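6-phosphofructokinase isozyme 2 (Escherichia coli, PDB 3UMO) phosphorylates D-fructose 6-phosphate with ATP to give fructose 1,6-bisphosphate, the first committing step of glycolysis, and is inhibited allosterically by a second ATP. Local coordinates at residues A[252-257]-A[285-290]. Residues are numbered along the deposited sequence; the frame is centred on the assembly and turned at random.
Sequences VGAGDS and AATLNQ. With K (potassium ion), chain F; ATP (adenosine-5'-triphosphate), chain E.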
loop_
_atom_site.group_PDB
_atom_site.type_symbol
_atom_site.label_atom_id
_atom_site.label_comp_id
_atom_site.label_asym_id
_atom_site.label_seq_id
_atom_site.Cartn_x
_atom_site.Cartn_y
_atom_site.Cartn_z
ATOM N N VAL A 252 2.980 10.239 -16.533
ATOM C CA VAL A 252 3.174 11.634 -16.169
ATOM C C VAL A 252 3.577 12.486 -17.368
ATOM O O VAL A 252 4.517 12.158 -18.084
ATOM C CB VAL A 252 4.243 11.782 -15.072
ATOM C CG1 VAL A 252 4.437 13.244 -14.721
ATOM C CG2 VAL A 252 3.855 10.981 -13.844
ATOM N N GLY A 253 2.857 13.583 -17.574
ATOM C CA GLY A 253 3.179 14.520 -18.632
ATOM C C GLY A 253 2.509 14.242 -19.964
ATOM O O GLY A 253 2.739 14.960 -20.931
ATOM N N ALA A 254 1.681 13.206 -20.024
ATOM C CA ALA A 254 1.031 12.845 -21.289
ATOM C C ALA A 254 0.093 13.953 -21.771
ATOM O O ALA A 254 0.107 14.325 -22.952
ATOM C CB ALA A 254 0.269 11.548 -21.142
ATOM N N GLY A 255 -0.730 14.460 -20.857
ATOM C CA GLY A 255 -1.708 15.481 -21.194
ATOM C C GLY A 255 -1.085 16.762 -21.733
ATOM O O GLY A 255 -1.494 17.291 -22.776
ATOM N N ASP A 256 -0.092 17.275 -21.023
ATOM C CA ASP A 256 0.541 18.521 -21.432
ATOM C C ASP A 256 1.343 18.347 -22.719
ATOM O O ASP A 256 1.422 19.266 -23.530
ATOM C CB ASP A 256 1.408 19.072 -20.300
ATOM C CG ASP A 256 0.593 19.419 -19.064
ATOM O OD1 ASP A 256 1.137 19.319 -17.943
ATOM O OD2 ASP A 256 -0.594 19.791 -19.209
ATOM N N SER A 257 1.931 17.169 -22.907
ATOM C CA SER A 257 2.646 16.881 -24.143
ATOM C C SER A 257 1.676 16.879 -25.310
ATOM O O SER A 257 1.962 17.453 -26.364
ATOM C CB SER A 257 3.362 15.532 -24.064
ATOM O OG SER A 257 4.440 15.593 -23.140
ATOM N N ALA A 285 4.224 9.458 -26.658
ATOM C CA ALA A 285 5.679 9.557 -26.580
ATOM C C ALA A 285 6.082 9.914 -25.155
ATOM O O ALA A 285 7.067 9.389 -24.632
ATOM C CB ALA A 285 6.200 10.601 -27.555
ATOM N N ALA A 286 5.314 10.783 -24.510
ATOM C CA ALA A 286 5.609 11.151 -23.133
ATOM C C ALA A 286 5.628 9.930 -22.215
ATOM O O ALA A 286 6.436 9.851 -21.298
ATOM C CB ALA A 286 4.613 12.178 -22.628
ATOM N N THR A 287 4.731 8.982 -22.465
ATOM C CA THR A 287 4.610 7.812 -21.603
ATOM C C THR A 287 5.790 6.853 -21.718
ATOM O O THR A 287 5.935 5.951 -20.898
ATOM C CB THR A 287 3.308 7.029 -21.863
ATOM O OG1 THR A 287 3.427 6.290 -23.083
ATOM C CG2 THR A 287 2.124 7.971 -21.947
ATOM N N LEU A 288 6.626 7.042 -22.734
ATOM C CA LEU A 288 7.770 6.150 -22.934
ATOM C C LEU A 288 8.943 6.477 -22.016
ATOM O O LEU A 288 9.820 5.647 -21.786
ATOM C CB LEU A 288 8.245 6.199 -24.386
ATOM C CG LEU A 288 7.163 5.854 -25.397
ATOM C CD1 LEU A 288 7.706 5.990 -26.817
ATOM C CD2 LEU A 288 6.641 4.448 -25.130
ATOM N N ASN A 289 8.941 7.710 -21.513
ATOM C CA ASN A 289 9.987 8.213 -20.633
ATOM C C ASN A 289 9.604 8.084 -19.168
ATOM O O ASN A 289 8.451 8.290 -18.798
ATOM C CB ASN A 289 10.294 9.678 -20.948
ATOM C CG ASN A 289 10.775 9.881 -22.366
ATOM O OD1 ASN A 289 11.385 8.993 -22.958
ATOM N ND2 ASN A 289 10.507 11.055 -22.919
ATOM N N GLN A 290 10.580 7.735 -18.339
ATOM C CA GLN A 290 10.341 7.524 -16.919
ATOM C C GLN A 290 10.069 8.830 -16.186
ATOM O O GLN A 290 10.496 9.899 -16.612
ATOM C CB GLN A 290 11.533 6.809 -16.279
HETATM K K K F . 6.735 10.406 -18.438
HETATM P PG ATP E . -2.623 14.229 -17.581
HETATM O O1G ATP E . -3.021 15.658 -17.461
HETATM O O2G ATP E . -1.106 14.258 -17.748
HETATM O O3G ATP E . -3.022 13.400 -16.409
HETATM P PB ATP E . -4.707 13.647 -19.265
HETATM O O1B ATP E . -5.536 12.822 -18.233
HETATM O O2B ATP E . -5.225 15.084 -19.483
HETATM O O3B ATP E . -3.150 13.635 -18.920
HETATM P PA ATP E . -4.643 11.481 -21.161
HETATM O O1A ATP E . -4.497 10.557 -19.988
HETATM O O2A ATP E . -5.801 11.106 -22.089
HETATM O O3A ATP E . -4.803 12.952 -20.692
HETATM O "O5'" ATP E . -3.240 11.480 -21.947
HETATM C "C5'" ATP E . -3.148 12.117 -23.176
HETATM C "C4'" ATP E . -2.596 11.346 -24.288
HETATM O "O4'" ATP E . -1.401 10.682 -23.823
HETATM C "C3'" ATP E . -3.471 10.235 -24.696
HETATM O "O3'" ATP E . -4.439 10.648 -25.585
HETATM C "C2'" ATP E . -2.521 9.270 -25.276
HETATM O "O2'" ATP E . -2.101 9.700 -26.506
HETATM C "C1'" ATP E . -1.378 9.371 -24.340
HETATM N N9 ATP E . -1.482 8.398 -23.255
HETATM C C8 ATP E . -1.941 8.637 -22.012
HETATM N N7 ATP E . -1.874 7.474 -21.319
HETATM C C5 ATP E . -1.376 6.509 -22.120
HETATM C C6 ATP E . -1.087 5.153 -21.941
HETATM N N6 ATP E . -1.337 4.471 -20.627
HETATM N N1 ATP E . -0.584 4.462 -22.979
HETATM C C2 ATP E . -0.355 5.051 -24.165
HETATM N N3 ATP E . -0.618 6.346 -24.360
HETATM C C4 ATP E . -1.122 7.094 -23.363
#
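Ala286 presses its methyl group against the first turn of helix 254-267. Its CB lies 3.5 Å from Ser257 OG and 3.8 Å from Gly253 O, and also meets Ala254 CA. This is the tight part of a contact that is buried throughout. Ser257 OG stands beside its own backbone N (chi1 -69°), which turns it back along the helix to donate to Gly253 O at 2.9 Å. Ser257 N reaches the same oxygen from the opposite face of the carbonyl plane. Two donors therefore grip the carbonyl of the N-cap residue. With an alanine here in place of Ser257, Gly253 O would probably keep the backbone donor alone, and a small gap would open beside the Ala286 methyl.

Packing between the segments is looser beside the nucleotide, where Ala254 CB and Thr287 CG2 are 4.1 Å apart. Both methyls turn to ATP instead: Ala254 CB to the ribose, Thr287 CG2 to adenine C4 at 3.6 Å. Thr287 OG1 is hydrogen-bonded to Ser284 O. At the helix start, Gly255 N donates to ATP O2G at 3.1 Å.

No hydrogen bond crosses between the segments; potassium joins them. It takes Val252 O from one side of the contact and Ala286 O and Asn289 O from the other. Carbonyls of Ser250, Gly291 and Arg293 complete the site. Gly253 to Asp256 form the GAGD motif of the ribokinase family, with Asp256 the probable catalytic residue. The Gly255 N bond to ATP is consistent with the motif's anion hole, which the shared potassium probably helps to order.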